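Local coordinates for protein cellulase CEL9M (Clostridium cellulolyticum, PDB 1IA6) that probably hydrolyses internal beta-1,4-glucosidic bonds of cellulose and related beta-glucans as a family 9 glycoside hydrolase, at residues 17-22 and 32-37; 127-132 and 361-366; 368-373 and 380-385. All coordinates share one frame; numbering follows the deposited sequence.

Contact 1: 17-22 and 32-37; sequences FDANKC and FDWRGA. With ZN (zinc ion), chain C.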
loop_
_atom_site.group_PDB
_atom_site.type_symbol
_atom_site.label_atom_id
_atom_site.label_comp_id
_atom_site.label_asym_id
_atom_site.label_seq_id
_atom_site.Cartn_x
_atom_site.Cartn_y
_atom_site.Cartn_z
ATOM N N PHE A 17 0.633 -10.742 -0.094
ATOM C CA PHE A 17 0.441 -10.307 1.284
ATOM C C PHE A 17 0.504 -11.415 2.326
ATOM O O PHE A 17 0.858 -11.160 3.477
ATOM C CB PHE A 17 -0.856 -9.505 1.381
ATOM C CG PHE A 17 -0.784 -8.189 0.659
ATOM C CD1 PHE A 17 -0.164 -7.091 1.250
ATOM C CD2 PHE A 17 -1.259 -8.067 -0.642
ATOM C CE1 PHE A 17 -0.014 -5.892 0.556
ATOM C CE2 PHE A 17 -1.114 -6.873 -1.346
ATOM C CZ PHE A 17 -0.489 -5.784 -0.747
ATOM N N ASP A 18 0.183 -12.643 1.922
ATOM C CA ASP A 18 0.244 -13.785 2.830
ATOM C C ASP A 18 1.670 -13.971 3.362
ATOM O O ASP A 18 1.867 -14.447 4.481
ATOM C CB ASP A 18 -0.182 -15.077 2.105
ATOM C CG ASP A 18 -1.680 -15.334 2.182
ATOM O OD1 ASP A 18 -2.423 -14.441 2.633
ATOM O OD2 ASP A 18 -2.113 -16.442 1.780
ATOM N N ALA A 19 2.665 -13.594 2.566
ATOM C CA ALA A 19 4.059 -13.762 2.981
ATOM C C ALA A 19 4.477 -12.840 4.117
ATOM O O ALA A 19 5.462 -13.106 4.805
ATOM C CB ALA A 19 4.994 -13.556 1.788
ATOM N N ASN A 20 3.734 -11.758 4.315
ATOM C CA ASN A 20 4.079 -10.801 5.361
ATOM C C ASN A 20 3.158 -10.786 6.576
ATOM O O ASN A 20 3.339 -9.966 7.479
ATOM C CB ASN A 20 4.175 -9.397 4.757
ATOM C CG ASN A 20 5.501 -9.163 4.044
ATOM O OD1 ASN A 20 6.077 -10.089 3.475
ATOM N ND2 ASN A 20 5.985 -7.921 4.068
ATOM N N LYS A 21 2.188 -11.692 6.612
ATOM C CA LYS A 21 1.275 -11.741 7.749
ATOM C C LYS A 21 2.046 -11.997 9.034
ATOM O O LYS A 21 2.975 -12.804 9.071
ATOM C CB LYS A 21 0.192 -12.803 7.531
ATOM C CG LYS A 21 -0.866 -12.337 6.541
ATOM C CD LYS A 21 -1.962 -13.355 6.310
ATOM C CE LYS A 21 -2.998 -12.792 5.341
ATOM N NZ LYS A 21 -4.029 -13.789 4.960
ATOM N N CYS A 22 1.650 -11.288 10.083
ATOM C CA CYS A 22 2.303 -11.377 11.383
ATOM C C CYS A 22 1.290 -11.789 12.446
ATOM O O CYS A 22 0.101 -11.496 12.323
ATOM C CB CYS A 22 2.892 -10.005 11.720
ATOM S SG CYS A 22 3.873 -9.872 13.222
ATOM N N PHE A 32 1.236 -19.919 1.597
ATOM C CA PHE A 32 2.627 -20.335 1.727
ATOM C C PHE A 32 2.802 -21.276 2.913
ATOM O O PHE A 32 2.587 -20.889 4.062
ATOM C CB PHE A 32 3.525 -19.108 1.895
ATOM C CG PHE A 32 3.424 -18.126 0.763
ATOM C CD1 PHE A 32 3.795 -18.493 -0.528
ATOM C CD2 PHE A 32 2.959 -16.833 0.986
ATOM C CE1 PHE A 32 3.706 -17.584 -1.584
ATOM C CE2 PHE A 32 2.865 -15.916 -0.061
ATOM C CZ PHE A 32 3.239 -16.291 -1.349
ATOM N N ASP A 33 3.199 -22.513 2.634
ATOM C CA ASP A 33 3.387 -23.481 3.704
ATOM C C ASP A 33 4.608 -23.158 4.563
ATOM O O ASP A 33 4.776 -23.726 5.640
ATOM C CB ASP A 33 3.499 -24.904 3.136
ATOM C CG ASP A 33 4.590 -25.036 2.095
ATOM O OD1 ASP A 33 5.723 -24.579 2.352
ATOM O OD2 ASP A 33 4.317 -25.611 1.018
ATOM N N TRP A 34 5.452 -22.239 4.096
ATOM C CA TRP A 34 6.643 -21.866 4.853
ATOM C C TRP A 34 6.413 -20.732 5.853
ATOM O O TRP A 34 7.351 -20.279 6.507
ATOM C CB TRP A 34 7.804 -21.503 3.915
ATOM C CG TRP A 34 7.415 -20.705 2.706
ATOM C CD1 TRP A 34 6.919 -21.188 1.528
ATOM C CD2 TRP A 34 7.499 -19.282 2.555
ATOM N NE1 TRP A 34 6.695 -20.153 0.649
ATOM C CE2 TRP A 34 7.041 -18.973 1.254
ATOM C CE3 TRP A 34 7.918 -18.238 3.393
ATOM C CZ2 TRP A 34 6.990 -17.661 0.770
ATOM C CZ3 TRP A 34 7.866 -16.932 2.912
ATOM C CH2 TRP A 34 7.403 -16.657 1.610
ATOM N N ARG A 35 5.169 -20.277 5.974
ATOM C CA ARG A 35 4.844 -19.219 6.929
ATOM C C ARG A 35 4.050 -19.797 8.095
ATOM O O ARG A 35 3.183 -20.654 7.906
ATOM C CB ARG A 35 4.025 -18.099 6.274
ATOM C CG ARG A 35 4.824 -17.109 5.425
ATOM C CD ARG A 35 6.041 -16.554 6.163
ATOM N NE ARG A 35 5.783 -16.331 7.584
ATOM C CZ ARG A 35 5.070 -15.327 8.085
ATOM N NH1 ARG A 35 4.528 -14.414 7.287
ATOM N NH2 ARG A 35 4.881 -15.250 9.396
ATOM N N GLY A 36 4.355 -19.323 9.299
ATOM C CA GLY A 36 3.661 -19.783 10.489
ATOM C C GLY A 36 3.519 -18.665 11.507
ATOM O O GLY A 36 3.799 -17.506 11.204
ATOM N N ALA A 37 3.094 -19.010 12.719
ATOM C CA ALA A 37 2.919 -18.021 13.780
ATOM C C ALA A 37 4.222 -17.308 14.113
ATOM O O ALA A 37 5.276 -17.937 14.204
ATOM C CB ALA A 37 2.362 -18.696 15.037
HETATM ZN ZN ZN C . 5.515 -11.366 12.692
#
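Arg35 reaches across to two backbone carbonyls of residues 17-22. Its guanidinium meets Lys21 O end-on, with both terminal nitrogens on the one oxygen. Arg35 NH1 lies 2.9 Å from Lys21 O, in the carbonyl plane and on a lone pair. Arg35 NH2 lies 3.1 Å from the same Lys21 O, nearly in line with the C=O bond. Arg35 NH1 also donates to Ala19 O at 3.0 Å. That bond is more bent, 133° at the hydrogen, and the nitrogen sits above the Ala19 carbonyl plane. The arginine chain folds at chi2 (-50°) and again at chi3 (-37°), which brings the guanidinium edge to the carbonyls of Ala19 and Lys21.

Next to these bonds is an apolar patch. Ala19 CB touches Phe32 CE2 at 3.7 Å and Trp34 CH2 at 3.9 Å. The Phe32 ring turns its edge to Ala19 N, and Asp18 CB approaches it obliquely. Trp34 CZ2 lies over one face of the Phe32 ring, offset toward the rim. A type I turn from Phe32 to Arg35 brings these two rings and the arginine to the same neighbour.

Further out, Lys21 NZ makes a salt bridge to Asp18 OD1 at 2.9 Å and bonds Gln97, while Asp18 OD2 pairs with Lys93. Arg35 NE is held by a salt bridge to Glu133, which also accepts from Gly36 N. Cys22, one residue beyond the gripped carbonyl, binds zinc through SG at 2.3 Å. Cys38, His39 and His55 complete the site.

Arg35 is thus held by carbonyls at its end and by a carboxylate at NE. Its charge is probably well compensated in this buried place. The three bonds tie together the chain leading into Cys22 and the chain leading into Cys38, consistent with second-shell support of the zinc site.

Contact 2: 127-132 and 361-366; sequences TYWGAP and HPHHRA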
loop_
_atom_site.group_PDB
_atom_site.type_symbol
_atom_site.label_atom_id
_atom_site.label_comp_id
_atom_site.label_asym_id
_atom_site.label_seq_id
_atom_site.Cartn_x
_atom_site.Cartn_y
_atom_site.Cartn_z
ATOM N N THR A 127 19.215 -6.082 12.221
ATOM C CA THR A 127 20.461 -6.787 12.520
ATOM C C THR A 127 20.191 -8.288 12.542
ATOM O O THR A 127 21.116 -9.098 12.606
ATOM C CB THR A 127 21.050 -6.384 13.889
ATOM O OG1 THR A 127 20.128 -6.730 14.929
ATOM C CG2 THR A 127 21.333 -4.891 13.931
ATOM N N TYR A 128 18.913 -8.650 12.487
ATOM C CA TYR A 128 18.499 -10.048 12.505
ATOM C C TYR A 128 18.179 -10.544 11.099
ATOM O O TYR A 128 17.558 -9.834 10.312
ATOM C CB TYR A 128 17.251 -10.208 13.385
ATOM C CG TYR A 128 16.605 -11.581 13.329
ATOM C CD1 TYR A 128 17.133 -12.658 14.043
ATOM C CD2 TYR A 128 15.465 -11.803 12.552
ATOM C CE1 TYR A 128 16.543 -13.924 13.986
ATOM C CE2 TYR A 128 14.869 -13.063 12.486
ATOM C CZ TYR A 128 15.413 -14.118 13.205
ATOM O OH TYR A 128 14.830 -15.360 13.136
ATOM N N TRP A 129 18.622 -11.755 10.782
ATOM C CA TRP A 129 18.319 -12.348 9.487
ATOM C C TRP A 129 17.989 -13.815 9.700
ATOM O O TRP A 129 18.862 -14.635 9.981
ATOM C CB TRP A 129 19.478 -12.205 8.497
ATOM C CG TRP A 129 19.073 -12.625 7.105
ATOM C CD1 TRP A 129 19.007 -13.900 6.619
ATOM C CD2 TRP A 129 18.578 -11.772 6.060
ATOM N NE1 TRP A 129 18.497 -13.897 5.340
ATOM C CE2 TRP A 129 18.226 -12.604 4.973
ATOM C CE3 TRP A 129 18.395 -10.387 5.940
ATOM C CZ2 TRP A 129 17.701 -12.097 3.778
ATOM C CZ3 TRP A 129 17.872 -9.881 4.750
ATOM C CH2 TRP A 129 17.533 -10.739 3.685
ATOM N N GLY A 130 16.704 -14.123 9.578
ATOM C CA GLY A 130 16.212 -15.473 9.764
ATOM C C GLY A 130 14.702 -15.420 9.640
ATOM O O GLY A 130 14.146 -14.351 9.373
ATOM N N ALA A 131 14.037 -16.553 9.832
ATOM C CA ALA A 131 12.583 -16.608 9.727
ATOM C C ALA A 131 11.911 -15.811 10.841
ATOM O O ALA A 131 12.381 -15.792 11.976
ATOM C CB ALA A 131 12.111 -18.058 9.771
ATOM N N PRO A 132 10.798 -15.130 10.523
ATOM C CA PRO A 132 10.113 -14.353 11.557
ATOM C C PRO A 132 9.604 -15.250 12.682
ATOM O O PRO A 132 9.488 -14.817 13.825
ATOM C CB PRO A 132 8.979 -13.669 10.789
ATOM C CG PRO A 132 8.713 -14.611 9.645
ATOM C CD PRO A 132 10.116 -15.000 9.224
ATOM N N HIS A 361 16.584 -13.283 -6.123
ATOM C CA HIS A 361 17.223 -12.757 -4.918
ATOM C C HIS A 361 16.404 -11.660 -4.227
ATOM O O HIS A 361 16.931 -10.590 -3.929
ATOM C CB HIS A 361 18.605 -12.186 -5.265
ATOM C CG HIS A 361 19.627 -13.224 -5.612
ATOM N ND1 HIS A 361 20.332 -13.926 -4.656
ATOM C CD2 HIS A 361 20.067 -13.676 -6.811
ATOM C CE1 HIS A 361 21.162 -14.765 -5.251
ATOM N NE2 HIS A 361 21.021 -14.634 -6.558
ATOM N N PRO A 362 15.112 -11.904 -3.960
ATOM C CA PRO A 362 14.334 -10.848 -3.297
ATOM C C PRO A 362 14.876 -10.534 -1.899
ATOM O O PRO A 362 15.310 -11.434 -1.181
ATOM C CB PRO A 362 12.929 -11.437 -3.249
ATOM C CG PRO A 362 13.200 -12.919 -3.101
ATOM C CD PRO A 362 14.317 -13.137 -4.104
ATOM N N HIS A 363 14.866 -9.258 -1.524
ATOM C CA HIS A 363 15.337 -8.856 -0.203
ATOM C C HIS A 363 14.183 -9.113 0.763
ATOM O O HIS A 363 13.451 -8.200 1.139
ATOM C CB HIS A 363 15.710 -7.373 -0.205
ATOM C CG HIS A 363 16.335 -6.908 1.071
ATOM N ND1 HIS A 363 17.460 -7.499 1.605
ATOM C CD2 HIS A 363 15.994 -5.911 1.921
ATOM C CE1 HIS A 363 17.783 -6.888 2.731
ATOM N NE2 HIS A 363 16.909 -5.920 2.945
ATOM N N HIS A 364 14.024 -10.373 1.152
ATOM C CA HIS A 364 12.936 -10.780 2.034
ATOM C C HIS A 364 13.432 -11.921 2.923
ATOM O O HIS A 364 13.786 -12.995 2.439
ATOM C CB HIS A 364 11.749 -11.216 1.165
ATOM C CG HIS A 364 10.472 -11.434 1.918
ATOM N ND1 HIS A 364 10.177 -12.618 2.559
ATOM C CD2 HIS A 364 9.395 -10.633 2.096
ATOM C CE1 HIS A 364 8.972 -12.538 3.096
ATOM N NE2 HIS A 364 8.475 -11.343 2.829
ATOM N N ARG A 365 13.457 -11.682 4.229
ATOM C CA ARG A 365 13.951 -12.683 5.168
ATOM C C ARG A 365 13.236 -14.033 5.137
ATOM O O ARG A 365 13.885 -15.073 5.020
ATOM C CB ARG A 365 13.943 -12.106 6.588
ATOM C CG ARG A 365 15.008 -11.032 6.786
ATOM C CD ARG A 365 14.840 -10.276 8.093
ATOM N NE ARG A 365 15.938 -9.333 8.308
ATOM C CZ ARG A 365 16.130 -8.216 7.615
ATOM N NH1 ARG A 365 15.297 -7.868 6.641
ATOM N NH2 ARG A 365 17.171 -7.440 7.894
ATOM N N ALA A 366 11.912 -14.027 5.237
ATOM C CA ALA A 366 11.165 -15.283 5.230
ATOM C C ALA A 366 11.362 -16.076 3.935
ATOM O O ALA A 366 11.651 -17.274 3.975
ATOM C CB ALA A 366 9.679 -15.011 5.461
#
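Arg365 and Trp129 make most of this contact. The arginine provides its one hydrogen bond across the segments. Arg365 NE donates to Tyr128 O at 2.6 Å, almost straight at 174°. The oxygen lies in the guanidinium plane, and the nitrogen lies in the carbonyl plane.

The pi contacts centre on Trp129. Arg365 CG stands over the six-membered ring, 3.6 Å from its centroid, as a CH-pi contact. The chain runs extended from CG to NE and brings the guanidinium to the CE3 side of the ring, where Trp129 CE3 lies over its centre. The two planes are 45° apart. At the ring edge, His363 CE1 meets Trp129 CZ3 at 3.6 Å, with the rings oblique to one another.

Apolar contact is smaller. Pro132 CD touches Ala366 CB at 3.8 Å. Gly130 O is buried beside Arg365 CB and has no polar partner in the model.

Arg365 NH1 bonds Gly58 O, and Trp129 NE1 bonds Asn368 OD1. His364 N-caps helix 365-368 through ND1 to Ala367 N, while its NE2 bonds Asn20. The contact therefore packs the start of that helix against the loop between helix 122-125 and strand 143-145, with His363 close to Glu410, a predicted active-site residue.

Contact 3: 368-373 and 380-385; sequences NGYTYA and PAKHLL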
loop_
_atom_site.group_PDB
_atom_site.type_symbol
_atom_site.label_atom_id
_atom_site.label_comp_id
_atom_site.label_asym_id
_atom_site.label_seq_id
_atom_site.Cartn_x
_atom_site.Cartn_y
_atom_site.Cartn_z
ATOM N N ASN A 368 13.787 -15.804 1.717
ATOM C CA ASN A 368 15.185 -16.200 1.563
ATOM C C ASN A 368 15.406 -17.571 2.208
ATOM O O ASN A 368 16.012 -18.461 1.606
ATOM C CB ASN A 368 16.099 -15.145 2.187
ATOM C CG ASN A 368 17.564 -15.496 2.054
ATOM O OD1 ASN A 368 18.182 -15.982 2.995
ATOM N ND2 ASN A 368 18.126 -15.259 0.874
ATOM N N GLY A 369 14.909 -17.728 3.433
ATOM C CA GLY A 369 15.006 -18.998 4.133
ATOM C C GLY A 369 16.332 -19.399 4.754
ATOM O O GLY A 369 16.440 -20.495 5.306
ATOM N N TYR A 370 17.333 -18.533 4.675
ATOM C CA TYR A 370 18.643 -18.832 5.244
ATOM C C TYR A 370 18.968 -17.884 6.391
ATOM O O TYR A 370 18.244 -16.921 6.636
ATOM C CB TYR A 370 19.724 -18.712 4.167
ATOM C CG TYR A 370 19.564 -19.692 3.027
ATOM C CD1 TYR A 370 19.825 -21.050 3.207
ATOM C CD2 TYR A 370 19.137 -19.265 1.772
ATOM C CE1 TYR A 370 19.665 -21.959 2.165
ATOM C CE2 TYR A 370 18.971 -20.165 0.723
ATOM C CZ TYR A 370 19.237 -21.508 0.928
ATOM O OH TYR A 370 19.075 -22.400 -0.106
ATOM N N THR A 371 20.058 -18.168 7.097
ATOM C CA THR A 371 20.491 -17.329 8.210
ATOM C C THR A 371 21.935 -16.884 7.977
ATOM O O THR A 371 22.374 -16.752 6.831
ATOM C CB THR A 371 20.398 -18.090 9.549
ATOM O OG1 THR A 371 21.199 -19.277 9.485
ATOM C CG2 THR A 371 18.955 -18.475 9.840
ATOM N N TYR A 372 22.672 -16.648 9.058
ATOM C CA TYR A 372 24.064 -16.227 8.944
ATOM C C TYR A 372 25.025 -17.403 9.105
ATOM O O TYR A 372 26.008 -17.318 9.842
ATOM C CB TYR A 372 24.386 -15.155 9.990
ATOM C CG TYR A 372 23.810 -13.789 9.685
ATOM C CD1 TYR A 372 24.101 -13.141 8.483
ATOM C CD2 TYR A 372 22.996 -13.131 10.607
ATOM C CE1 TYR A 372 23.595 -11.869 8.206
ATOM C CE2 TYR A 372 22.485 -11.857 10.343
ATOM C CZ TYR A 372 22.789 -11.235 9.141
ATOM O OH TYR A 372 22.284 -9.980 8.875
ATOM N N ALA A 373 24.740 -18.499 8.410
ATOM C CA ALA A 373 25.581 -19.687 8.481
ATOM C C ALA A 373 26.024 -20.120 7.085
ATOM O O ALA A 373 26.520 -21.233 6.894
ATOM C CB ALA A 373 24.826 -20.819 9.167
ATOM N N PRO A 380 20.359 -17.799 -3.422
ATOM C CA PRO A 380 19.041 -17.495 -3.986
ATOM C C PRO A 380 17.951 -17.898 -2.998
ATOM O O PRO A 380 18.097 -18.890 -2.280
ATOM C CB PRO A 380 19.004 -18.346 -5.254
ATOM C CG PRO A 380 20.452 -18.416 -5.653
ATOM C CD PRO A 380 21.130 -18.664 -4.332
ATOM N N ALA A 381 16.866 -17.132 -2.963
ATOM C CA ALA A 381 15.754 -17.408 -2.058
ATOM C C ALA A 381 15.300 -18.864 -2.133
ATOM O O ALA A 381 15.052 -19.392 -3.216
ATOM C CB ALA A 381 14.587 -16.484 -2.374
ATOM N N LYS A 382 15.183 -19.500 -0.972
ATOM C CA LYS A 382 14.760 -20.893 -0.885
ATOM C C LYS A 382 13.288 -21.059 -1.260
ATOM O O LYS A 382 12.904 -22.060 -1.866
ATOM C CB LYS A 382 14.991 -21.413 0.539
ATOM C CG LYS A 382 14.732 -22.899 0.730
ATOM C CD LYS A 382 14.935 -23.319 2.186
ATOM C CE LYS A 382 16.357 -23.046 2.662
ATOM N NZ LYS A 382 16.539 -23.363 4.111
ATOM N N HIS A 383 12.470 -20.069 -0.909
ATOM C CA HIS A 383 11.036 -20.118 -1.187
ATOM C C HIS A 383 10.599 -19.114 -2.253
ATOM O O HIS A 383 11.197 -18.052 -2.394
ATOM C CB HIS A 383 10.265 -19.864 0.109
ATOM C CG HIS A 383 10.665 -20.770 1.231
ATOM N ND1 HIS A 383 10.434 -22.129 1.208
ATOM C CD2 HIS A 383 11.297 -20.515 2.401
ATOM C CE1 HIS A 383 10.904 -22.672 2.316
ATOM N NE2 HIS A 383 11.434 -21.716 3.058
ATOM N N LEU A 384 9.554 -19.457 -3.000
ATOM C CA LEU A 384 9.042 -18.585 -4.054
ATOM C C LEU A 384 8.086 -17.542 -3.473
ATOM O O LEU A 384 7.025 -17.884 -2.943
ATOM C CB LEU A 384 8.320 -19.413 -5.121
ATOM C CG LEU A 384 7.781 -18.639 -6.332
ATOM C CD1 LEU A 384 8.939 -18.031 -7.112
ATOM C CD2 LEU A 384 6.975 -19.567 -7.227
ATOM N N LEU A 385 8.469 -16.272 -3.579
ATOM C CA LEU A 385 7.665 -15.165 -3.059
ATOM C C LEU A 385 6.667 -14.699 -4.124
ATOM O O LEU A 385 6.765 -13.600 -4.659
ATOM C CB LEU A 385 8.593 -14.013 -2.648
ATOM C CG LEU A 385 8.003 -12.791 -1.934
ATOM C CD1 LEU A 385 7.338 -13.215 -0.637
ATOM C CD2 LEU A 385 9.115 -11.792 -1.644
HETATM O O HOH W 1 18.656 -21.510 -2.805
#
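Lys382 crosses the Tyr370 ring obliquely and ends at the carbonyl of Gly369. Its backbone comes first. Lys382 N donates to Asn368 O at 2.9 Å, a nearly straight bond of 166°, with the nitrogen above the carbonyl plane. Lys382 CB stays near that oxygen, 3.3 Å from Asn368 O, and also nears Tyr370 CE2. CG turns anti to the backbone N (chi1 -174°) and lies over one face of the His383 ring, toward its rim. The chain stays extended through CD. It then bends at chi3 (-60°), and this bend brings CE over the Tyr370 face. Lys382 CE is 3.5 Å from Tyr370 CE1 and makes a CH-pi contact with the ring. At the tip, Lys382 NZ donates to Gly369 O at 3.1 Å, again from above the carbonyl plane. The same nitrogen makes an off-centre cation-pi contact, 4.5 Å from the centroid of the Tyr370 ring.

The tyrosine is met at its edge as well. Pro380 O lies near the ring plane, 3.4 Å from Tyr370 CE2. A water links Tyr370 OH to Pro380 O and donates to that carbonyl. The Gly369 carbonyl and the off-centre ring probably both stabilise the ammonium charge at the protein surface.

Asn368 OD1 accepts from Tyr370 N in an Asx turn. Gly369 takes positive phi where helix 365-368 ends, and Lys382 packs close against its backbone. Together these features describe a helix C-terminal exit through glycine, enclosed by an Asx turn from Asn368 to Tyr370 and crossed by the loop 380-385.

How the contacts relate
The three contacts come in series along the chain and lie on the same side of its centre. Contacts 2 and 3 are about 7 Å apart between centres; contact 1 is about 13 Å from contact 2 and 14 Å from contact 3. Helix 365-368 joins contacts 2 and 3: residues 361-366 lead into it and residues 368-373 leave it. Asn20 of contact 1 probably bonds His364, and Trp34 packs on both Ala366 and His383. Leu385 in turn meets Ala19. The loops of the zinc site are thus connected through this short helix to loops near the predicted active-site residues Asp401 and Glu410.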